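Local structure of poly(ADP-ribose) glycohydrolase (Thermomonospora curvata, 3SIG) at residues T65-A77 with A247-D259. The protein hydrolyses the ribose-ribose glycosidic bonds of poly(ADP-ribose), releasing ADP-ribose, the product bound here. Residues are numbered along the deposited sequence; the frame is centred on the assembly and turned at random. Where two conformers were deposited one is given.
Sequences TRIEVTEETTLAA and AGRFAHVVFAVWD. With AR6 ([(2R,3S,4R,5R)-5-(6-aminopurin-9-yl)-3,4-dihydroxy-oxolan-2-yl]methyl [hydroxy-[[(2R,3S,4R,5S)-3,4,5-trihydroxyoxolan-2-yl]methoxy]phosphoryl] hydrogen phosphate), chain B.
Arg66 to Thr70 pair in parallel with His252 to Ala256, forming one border of the mixed sheet in this macrodomain-type fold and illustrating how an edge pairing can lead straight into a ligand site. Backbone hydrogen bonds set the register, from Arg66 N to Ala251 O (3.0 Å) through Val257 N to Thr70 O. Among the polar side chains, Glu68 and His252 meet on the face turned to helix 74-84: His252 NE2 donates to Glu68 OE1 (2.8 Å) within its own ring plane but from above the carboxylate plane, and Arg80 forms a salt bridge with the same oxygen. In the conformer given, Arg66 CD sits almost centred over the imidazole, 3.6 Å from the ring centroid in a CH-pi contact; chi1 (-174°) carries the chain out beside the ring, and an extended chi2 (-169°) brings CD over it. A leucine in place of His252 would probably leave Glu68 without its donor on this strand and Arg66 CD without a flat surface. Apolar packing on this face joins Ala77 CB of the helix to Ala256 CB; on the other, Ile67 CG2 touches the edge of Phe255 at CE2 (3.8 Å). Past the strand ends, both segments reach the adenine: Thr73 OG1, also hydrogen-bonded to Asp159, caps helix 74-84 by accepting from Ala76 N, and Thr73 CG2 lies over the Trp258 indole, while Thr74 N donates to the adenine N1 of ADP-ribose at 3.0 Å.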
ATOM      1  N   THR A  65     -20.680   2.943  -5.823  1.00 22.40           N
ATOM      2  CA  THR A  65     -19.467   2.194  -5.470  1.00 18.73           C
ATOM      3  C   THR A  65     -19.780   1.039  -4.518  1.00 18.46           C
ATOM      4  O   THR A  65     -20.500   1.221  -3.536  1.00 20.32           O
ATOM      5  CB  THR A  65     -18.483   3.136  -4.770  1.00 18.18           C
ATOM      6  OG1 THR A  65     -18.268   4.292  -5.590  1.00 20.36           O
ATOM      7  CG2 THR A  65     -17.161   2.448  -4.457  1.00 17.86           C
ATOM      8  N   ARG A  66     -19.236  -0.141  -4.806  0.51 13.42           N
ATOM      9  CA  ARG A  66     -19.280  -1.285  -3.896  0.51 14.36           C
ATOM     10  C   ARG A  66     -18.195  -1.128  -2.827  0.51 12.72           C
ATOM     11  O   ARG A  66     -16.996  -1.138  -3.157  0.51 12.15           O
ATOM     12  CB  ARG A  66     -19.034  -2.564  -4.699  0.51 17.66           C
ATOM     13  CG  ARG A  66     -19.175  -3.873  -3.931  0.51 24.38           C
ATOM     14  CD  ARG A  66     -18.652  -5.049  -4.755  0.51 32.50           C
ATOM     15  NE  ARG A  66     -19.391  -5.239  -6.004  0.51 36.40           N
ATOM     16  CZ  ARG A  66     -20.371  -6.123  -6.169  0.51 43.37           C
ATOM     17  NH1 ARG A  66     -20.742  -6.908  -5.165  0.51 44.98           N
ATOM     18  NH2 ARG A  66     -20.984  -6.224  -7.341  0.51 44.25           N
ATOM     19  N   ILE A  67     -18.589  -0.971  -1.560  1.00 13.79           N
ATOM     20  CA  ILE A  67     -17.637  -0.785  -0.468  1.00 15.47           C
ATOM     21  C   ILE A  67     -17.736  -1.988   0.454  1.00 17.47           C
ATOM     22  O   ILE A  67     -18.829  -2.326   0.936  1.00 21.17           O
ATOM     23  CB  ILE A  67     -17.857   0.536   0.286  1.00 18.21           C
ATOM     24  CG1 ILE A  67     -17.663   1.716  -0.664  1.00 19.12           C
ATOM     25  CG2 ILE A  67     -16.891   0.648   1.461  1.00 21.17           C
ATOM     26  CD1 ILE A  67     -17.835   3.080  -0.022  1.00 26.23           C
ATOM     27  N   GLU A  68     -16.621  -2.675   0.680  1.00 17.46           N
ATOM     28  CA  GLU A  68     -16.575  -3.855   1.554  1.00 19.36           C
ATOM     29  C   GLU A  68     -15.533  -3.587   2.637  1.00 15.23           C
ATOM     30  O   GLU A  68     -14.492  -3.001   2.350  1.00 14.51           O
ATOM     31  CB  GLU A  68     -16.125  -5.132   0.792  1.00 21.97           C
ATOM     32  CG  GLU A  68     -17.015  -5.624  -0.374  1.00 25.45           C
ATOM     33  CD  GLU A  68     -16.458  -6.877  -1.063  1.00 28.13           C
ATOM     34  OE1 GLU A  68     -15.292  -6.866  -1.513  1.00 20.10           O
ATOM     35  OE2 GLU A  68     -17.196  -7.885  -1.166  1.00 37.85           O
ATOM     36  N   VAL A  69     -15.790  -4.048   3.849  1.00 15.93           N
ATOM     37  CA  VAL A  69     -14.778  -4.141   4.889  1.00 14.41           C
ATOM     38  C   VAL A  69     -14.586  -5.616   5.131  1.00 13.80           C
ATOM     39  O   VAL A  69     -15.566  -6.330   5.390  1.00 15.94           O
ATOM     40  CB  VAL A  69     -15.196  -3.449   6.190  1.00 14.85           C
ATOM     41  CG1 VAL A  69     -14.106  -3.613   7.238  1.00 15.63           C
ATOM     42  CG2 VAL A  69     -15.458  -1.982   5.929  1.00 16.12           C
ATOM     43  N   THR A  70     -13.344  -6.093   5.060  1.00 13.38           N
ATOM     44  CA  THR A  70     -13.055  -7.508   5.260  1.00 13.08           C
ATOM     45  C   THR A  70     -11.877  -7.654   6.194  1.00 13.02           C
ATOM     46  O   THR A  70     -11.179  -6.660   6.471  1.00 12.59           O
ATOM     47  CB  THR A  70     -12.745  -8.246   3.954  1.00 12.19           C
ATOM     48  OG1 THR A  70     -11.448  -7.834   3.492  1.00 14.07           O
ATOM     49  CG2 THR A  70     -13.779  -7.957   2.903  1.00 17.15           C
ATOM     50  N   GLU A  71     -11.667  -8.880   6.666  1.00 13.64           N
ATOM     51  CA  GLU A  71     -10.480  -9.192   7.476  1.00 14.52           C
ATOM     52  C   GLU A  71      -9.325  -9.748   6.645  1.00 16.05           C
ATOM     53  O   GLU A  71      -8.366 -10.313   7.198  1.00 16.09           O
ATOM     54  CB  GLU A  71     -10.816 -10.149   8.627  1.00 18.95           C
ATOM     55  CG  GLU A  71     -11.658  -9.460   9.735  1.00 27.73           C
ATOM     56  CD  GLU A  71     -11.703 -10.223  11.060  1.00 32.47           C
ATOM     57  OE1 GLU A  71     -10.933  -9.901  12.016  1.00 24.38           O
ATOM     58  OE2 GLU A  71     -12.552 -11.134  11.135  1.00 29.47           O
ATOM     59  N   GLU A  72      -9.415  -9.571   5.334  1.00 13.06           N
ATOM     60  CA  GLU A  72      -8.365  -9.981   4.434  1.00 13.11           C
ATOM     61  C   GLU A  72      -7.121  -9.171   4.638  1.00 11.03           C
ATOM     62  O   GLU A  72      -7.156  -7.999   4.986  1.00 10.46           O
ATOM     63  CB  GLU A  72      -8.806  -9.786   2.981  1.00 13.25           C
ATOM     64  CG  GLU A  72      -9.918 -10.712   2.543  1.00 14.09           C
ATOM     65  CD  GLU A  72     -10.538 -10.298   1.242  1.00 13.16           C
ATOM     66  OE1 GLU A  72     -11.044  -9.168   1.163  1.00 13.54           O
ATOM     67  OE2 GLU A  72     -10.515 -11.108   0.297  1.00 16.93           O
ATOM     68  N   THR A  73      -5.989  -9.779   4.334  1.00 10.45           N
ATOM     69  CA  THR A  73      -4.780  -9.020   4.102  1.00 10.11           C
ATOM     70  C   THR A  73      -4.950  -8.202   2.818  1.00  9.33           C
ATOM     71  O   THR A  73      -5.789  -8.495   1.952  1.00  9.52           O
ATOM     72  CB  THR A  73      -3.558  -9.919   3.899  1.00 10.20           C
ATOM     73  OG1 THR A  73      -3.796 -10.723   2.739  1.00 10.69           O
ATOM     74  CG2 THR A  73      -3.323 -10.820   5.092  1.00 12.85           C
ATOM     75  N   THR A  74      -4.117  -7.181   2.674  1.00  8.48           N
ATOM     76  CA  THR A  74      -4.067  -6.396   1.439  1.00  9.07           C
ATOM     77  C   THR A  74      -3.948  -7.311   0.231  1.00  8.14           C
ATOM     78  O   THR A  74      -4.685  -7.179  -0.757  1.00  9.09           O
ATOM     79  CB  THR A  74      -2.897  -5.417   1.463  1.00  8.40           C
ATOM     80  OG1 THR A  74      -2.929  -4.680   2.702  1.00  8.01           O
ATOM     81  CG2 THR A  74      -2.925  -4.464   0.271  1.00  8.09           C
ATOM     82  N   LEU A  75      -2.989  -8.207   0.265  1.00  8.76           N
ATOM     83  CA  LEU A  75      -2.763  -9.074  -0.889  1.00 10.18           C
ATOM     84  C   LEU A  75      -3.881 -10.046  -1.147  1.00  9.63           C
ATOM     85  O   LEU A  75      -4.201 -10.313  -2.306  1.00 10.56           O
ATOM     86  CB  LEU A  75      -1.446  -9.802  -0.745  1.00 13.44           C
ATOM     87  CG  LEU A  75      -0.253  -8.867  -0.931  1.00 16.46           C
ATOM     88  CD1 LEU A  75       1.009  -9.648  -0.749  1.00 18.07           C
ATOM     89  CD2 LEU A  75      -0.218  -8.120  -2.260  1.00 17.30           C
ATOM     90  N   ALA A  76      -4.516 -10.569  -0.109  1.00 10.02           N
ATOM     91  CA  ALA A  76      -5.601 -11.520  -0.318  1.00 10.28           C
ATOM     92  C   ALA A  76      -6.763 -10.812  -1.003  1.00 10.58           C
ATOM     93  O   ALA A  76      -7.382 -11.323  -1.931  1.00 11.49           O
ATOM     94  CB  ALA A  76      -6.044 -12.159   0.995  1.00 12.32           C
ATOM     95  N   ALA A  77      -7.072  -9.605  -0.553  1.00  9.86           N
ATOM     96  CA  ALA A  77      -8.148  -8.848  -1.184  1.00  9.18           C
ATOM     97  C   ALA A  77      -7.783  -8.555  -2.633  1.00  8.80           C
ATOM     98  O   ALA A  77      -8.630  -8.684  -3.542  1.00 10.46           O
ATOM     99  CB  ALA A  77      -8.425  -7.538  -0.421  1.00 10.70           C
ATOM    100  N   ALA A 247     -16.924  10.402  -4.216  1.00 12.42           N
ATOM    101  CA  ALA A 247     -18.154   9.636  -4.160  1.00 15.58           C
ATOM    102  C   ALA A 247     -18.512   9.164  -5.554  1.00 17.75           C
ATOM    103  O   ALA A 247     -18.576   9.959  -6.489  1.00 17.77           O
ATOM    104  CB  ALA A 247     -19.299  10.477  -3.556  1.00 15.27           C
ATOM    105  N   GLY A 248     -18.719   7.860  -5.687  1.00 17.12           N
ATOM    106  CA  GLY A 248     -19.103   7.258  -6.949  1.00 20.32           C
ATOM    107  C   GLY A 248     -18.041   7.147  -8.021  1.00 22.40           C
ATOM    108  O   GLY A 248     -18.332   6.671  -9.109  1.00 24.42           O
ATOM    109  N   ARG A 249     -16.799   7.537  -7.727  1.00 15.92           N
ATOM    110  CA  ARG A 249     -15.754   7.558  -8.728  1.00 17.52           C
ATOM    111  C   ARG A 249     -15.005   6.245  -8.877  1.00 20.24           C
ATOM    112  O   ARG A 249     -14.311   6.019  -9.872  1.00 24.23           O
ATOM    113  CB  ARG A 249     -14.769   8.679  -8.438  1.00 20.08           C
ATOM    114  CG  ARG A 249     -15.412  10.028  -8.597  1.00 22.85           C
ATOM    115  CD  ARG A 249     -14.396  11.128  -8.775  1.00 31.70           C
ATOM    116  NE  ARG A 249     -15.016  12.416  -8.490  1.00 33.26           N
ATOM    117  CZ  ARG A 249     -15.834  13.059  -9.317  1.00 42.98           C
ATOM    118  NH1 ARG A 249     -16.126  12.542 -10.503  1.00 49.67           N
ATOM    119  NH2 ARG A 249     -16.355  14.224  -8.958  1.00 42.15           N
ATOM    120  N   PHE A 250     -15.113   5.387  -7.879  1.00 12.68           N
ATOM    121  CA  PHE A 250     -14.523   4.068  -7.976  1.00 11.09           C
ATOM    122  C   PHE A 250     -15.650   3.048  -8.119  1.00 12.03           C
ATOM    123  O   PHE A 250     -16.779   3.277  -7.671  1.00 15.05           O
ATOM    124  CB  PHE A 250     -13.624   3.756  -6.769  1.00 11.09           C
ATOM    125  CG  PHE A 250     -12.454   4.670  -6.675  1.00 10.03           C
ATOM    126  CD1 PHE A 250     -11.369   4.489  -7.519  1.00 11.85           C
ATOM    127  CD2 PHE A 250     -12.470   5.759  -5.843  1.00 10.37           C
ATOM    128  CE1 PHE A 250     -10.279   5.354  -7.492  1.00 13.08           C
ATOM    129  CE2 PHE A 250     -11.368   6.636  -5.794  1.00 11.47           C
ATOM    130  CZ  PHE A 250     -10.290   6.453  -6.624  1.00 11.50           C
ATOM    131  N   ALA A 251     -15.347   1.931  -8.756  1.00 11.52           N
ATOM    132  CA  ALA A 251     -16.319   0.823  -8.870  1.00 14.33           C
ATOM    133  C   ALA A 251     -16.399  -0.001  -7.582  1.00 11.56           C
ATOM    134  O   ALA A 251     -17.458  -0.452  -7.169  1.00 13.42           O
ATOM    135  CB  ALA A 251     -15.974  -0.075 -10.049  1.00 13.32           C
ATOM    136  N   HIS A 252     -15.256  -0.216  -6.932  1.00 10.75           N
ATOM    137  CA  HIS A 252     -15.160  -1.136  -5.804  1.00 10.65           C
ATOM    138  C   HIS A 252     -13.984  -0.714  -4.933  1.00  9.50           C
ATOM    139  O   HIS A 252     -12.875  -0.496  -5.435  1.00 10.23           O
ATOM    140  CB  HIS A 252     -14.938  -2.536  -6.356  1.00 11.97           C
ATOM    141  CG  HIS A 252     -15.028  -3.654  -5.362  1.00 12.95           C
ATOM    142  ND1 HIS A 252     -14.879  -4.972  -5.749  1.00 17.57           N
ATOM    143  CD2 HIS A 252     -15.220  -3.682  -4.021  1.00 15.46           C
ATOM    144  CE1 HIS A 252     -14.969  -5.760  -4.693  1.00 17.04           C
ATOM    145  NE2 HIS A 252     -15.200  -5.006  -3.634  1.00 16.23           N
ATOM    146  N   VAL A 253     -14.268  -0.500  -3.663  1.00  9.68           N
ATOM    147  CA  VAL A 253     -13.240  -0.214  -2.663  1.00  9.54           C
ATOM    148  C   VAL A 253     -13.358  -1.238  -1.568  1.00  9.23           C
ATOM    149  O   VAL A 253     -14.452  -1.417  -0.981  1.00 11.18           O
ATOM    150  CB  VAL A 253     -13.429   1.161  -2.057  1.00  9.17           C
ATOM    151  CG1 VAL A 253     -12.423   1.418  -0.936  1.00 11.05           C
ATOM    152  CG2 VAL A 253     -13.301   2.252  -3.151  1.00 11.28           C
ATOM    153  N   VAL A 254     -12.266  -1.928  -1.288  1.00  8.94           N
ATOM    154  CA  VAL A 254     -12.211  -2.857  -0.153  1.00  9.92           C
ATOM    155  C   VAL A 254     -11.300  -2.286   0.915  1.00  8.55           C
ATOM    156  O   VAL A 254     -10.163  -1.898   0.613  1.00  9.45           O
ATOM    157  CB  VAL A 254     -11.624  -4.228  -0.552  1.00 12.60           C
ATOM    158  CG1 VAL A 254     -11.631  -5.216   0.636  1.00 12.49           C
ATOM    159  CG2 VAL A 254     -12.351  -4.827  -1.739  1.00 13.61           C
ATOM    160  N   PHE A 255     -11.818  -2.209   2.138  1.00  8.89           N
ATOM    161  CA  PHE A 255     -10.993  -1.954   3.307  1.00  8.90           C
ATOM    162  C   PHE A 255     -10.637  -3.307   3.855  1.00  8.57           C
ATOM    163  O   PHE A 255     -11.425  -3.921   4.604  1.00  9.83           O
ATOM    164  CB  PHE A 255     -11.723  -1.058   4.316  1.00  9.41           C
ATOM    165  CG  PHE A 255     -12.016   0.311   3.782  1.00  9.00           C
ATOM    166  CD1 PHE A 255     -11.046   1.285   3.735  1.00  9.32           C
ATOM    167  CD2 PHE A 255     -13.257   0.612   3.266  1.00 10.21           C
ATOM    168  CE1 PHE A 255     -11.330   2.561   3.242  1.00  9.57           C
ATOM    169  CE2 PHE A 255     -13.532   1.887   2.777  1.00 12.28           C
ATOM    170  CZ  PHE A 255     -12.561   2.836   2.733  1.00 11.50           C
ATOM    171  N   ALA A 256      -9.445  -3.770   3.465  1.00  8.22           N
ATOM    172  CA  ALA A 256      -8.937  -5.074   3.877  1.00  9.14           C
ATOM    173  C   ALA A 256      -8.103  -4.840   5.130  1.00  8.56           C
ATOM    174  O   ALA A 256      -7.030  -4.230   5.051  1.00  9.05           O
ATOM    175  CB  ALA A 256      -8.098  -5.684   2.772  1.00  9.70           C
ATOM    176  N   VAL A 257      -8.642  -5.249   6.285  1.00  9.52           N
ATOM    177  CA  VAL A 257      -8.029  -4.921   7.542  1.00 10.76           C
ATOM    178  C   VAL A 257      -7.755  -6.221   8.305  1.00 11.10           C
ATOM    179  O   VAL A 257      -8.665  -6.802   8.900  1.00 12.78           O
ATOM    180  CB  VAL A 257      -8.885  -3.993   8.375  1.00 11.00           C
ATOM    181  CG1 VAL A 257      -8.062  -3.556   9.597  1.00 13.32           C
ATOM    182  CG2 VAL A 257      -9.337  -2.769   7.551  1.00 13.04           C
ATOM    183  N   TRP A 258      -6.498  -6.673   8.294  1.00 12.30           N
ATOM    184  CA  TRP A 258      -6.026  -7.882   8.938  1.00 11.67           C
ATOM    185  C   TRP A 258      -5.293  -7.455  10.203  1.00 11.38           C
ATOM    186  O   TRP A 258      -4.154  -6.965  10.141  1.00 11.77           O
ATOM    187  CB  TRP A 258      -5.078  -8.627   8.006  1.00 13.34           C
ATOM    188  CG  TRP A 258      -4.544  -9.877   8.615  1.00 13.83           C
ATOM    189  CD1 TRP A 258      -5.282 -10.922   9.068  1.00 19.44           C
ATOM    190  CD2 TRP A 258      -3.188 -10.182   8.931  1.00 13.42           C
ATOM    191  NE1 TRP A 258      -4.465 -11.889   9.618  1.00 20.78           N
ATOM    192  CE2 TRP A 258      -3.169 -11.455   9.545  1.00 18.84           C
ATOM    193  CE3 TRP A 258      -1.981  -9.529   8.727  1.00 17.40           C
ATOM    194  CZ2 TRP A 258      -1.985 -12.081   9.950  1.00 23.83           C
ATOM    195  CZ3 TRP A 258      -0.801 -10.147   9.133  1.00 20.69           C
ATOM    196  CH2 TRP A 258      -0.813 -11.408   9.747  1.00 20.47           C
ATOM    197  N   ASP A 259      -5.971  -7.626  11.337  1.00 12.78           N
ATOM    198  CA  ASP A 259      -5.508  -7.103  12.610  1.00 13.60           C
ATOM    199  C   ASP A 259      -5.462  -8.263  13.590  1.00 14.21           C
ATOM    200  O   ASP A 259      -6.503  -8.726  14.083  1.00 15.92           O
ATOM    201  CB  ASP A 259      -6.461  -6.021  13.127  1.00 12.55           C
ATOM    202  CG  ASP A 259      -5.957  -5.346  14.379  1.00 12.15           C
ATOM    203  OD1 ASP A 259      -4.905  -5.760  14.919  1.00 14.70           O
ATOM    204  OD2 ASP A 259      -6.626  -4.371  14.799  1.00 14.14           O
TER
HETATM  205  N1  AR6 B 280      -3.106  -6.463   5.362  1.00  9.49           N
HETATM  206  C2  AR6 B 280      -4.079  -5.676   5.811  1.00 10.25           C
HETATM  207  N3  AR6 B 280      -4.078  -5.002   6.996  1.00  8.90           N
HETATM  208  C4  AR6 B 280      -2.946  -5.179   7.716  1.00 10.35           C
HETATM  209  C5  AR6 B 280      -1.861  -6.013   7.271  1.00  9.51           C
HETATM  210  C6  AR6 B 280      -2.014  -6.627   6.056  1.00  9.54           C
HETATM  211  N6  AR6 B 280      -1.009  -7.469   5.578  1.00 11.25           N
HETATM  212  N7  AR6 B 280      -0.848  -5.922   8.291  1.00 10.07           N
HETATM  213  C8  AR6 B 280      -1.324  -5.163   9.220  1.00 10.32           C
HETATM  214  N9  AR6 B 280      -2.572  -4.675   8.964  1.00  9.56           N
HETATM  215  PA  AR6 B 280       0.961  -1.115   9.577  1.00 10.02           P
HETATM  216  PB  AR6 B 280       1.408   1.829   9.475  1.00  9.49           P
HETATM  217  C1' AR6 B 280      -3.449  -3.777   9.709  1.00 10.60           C
HETATM  218  O1A AR6 B 280       1.277  -1.084  11.030  1.00 11.74           O
HETATM  219  O1B AR6 B 280       1.062   2.746   8.319  1.00  9.97           O
HETATM  220  C1D AR6 B 280       6.056  -0.608   8.382  1.00 10.70           C
HETATM  221  O1D AR6 B 280       7.223  -1.011   9.044  1.00 12.62           O
HETATM  222  C2' AR6 B 280      -3.216  -3.787  11.205  1.00  9.74           C
HETATM  223  O2' AR6 B 280      -4.430  -3.603  11.878  1.00 12.26           O
HETATM  224  O2A AR6 B 280       1.762  -2.040   8.698  1.00 10.77           O
HETATM  225  O2B AR6 B 280       0.772   2.089  10.799  1.00 10.19           O
HETATM  226  C2D AR6 B 280       6.441   0.397   7.369  1.00 11.61           C
HETATM  227  O2D AR6 B 280       7.519   0.093   6.554  1.00  9.81           O
HETATM  228  C3' AR6 B 280      -2.344  -2.600  11.392  1.00 11.11           C
HETATM  229  O3' AR6 B 280      -2.494  -2.018  12.646  1.00 12.06           O
HETATM  230  O3A AR6 B 280       0.996   0.365   8.996  1.00  9.27           O
HETATM  231  C3D AR6 B 280       6.308   1.691   8.050  1.00  9.66           C
HETATM  232  O3D AR6 B 280       7.569   1.904   8.630  1.00 13.34           O
HETATM  233  C4' AR6 B 280      -2.752  -1.648  10.305  1.00 10.59           C
HETATM  234  O4' AR6 B 280      -3.332  -2.440   9.292  1.00  9.66           O
HETATM  235  C4D AR6 B 280       5.238   1.427   9.048  1.00  9.86           C
HETATM  236  O4D AR6 B 280       5.200   0.031   9.306  1.00 11.50           O
HETATM  237  C5' AR6 B 280      -1.643  -0.773   9.736  1.00 10.40           C
HETATM  238  O5' AR6 B 280      -0.558  -1.571   9.291  1.00 10.44           O
HETATM  239  C5D AR6 B 280       3.858   1.922   8.615  1.00  9.41           C
HETATM  240  O5D AR6 B 280       2.969   1.753   9.703  1.00  9.55           O
HETATM  241  O   HOH W   1     -15.896   5.853  -5.134  1.00 12.79           O
HETATM  242  O   HOH W   2     -18.240   6.205  -3.190  1.00 17.41           O
HETATM  243  O   HOH W   3      -8.765  -8.350  11.209  1.00 16.25           O
HETATM  244  O   HOH W   4      -5.197  -3.401   3.044  1.00  9.79           O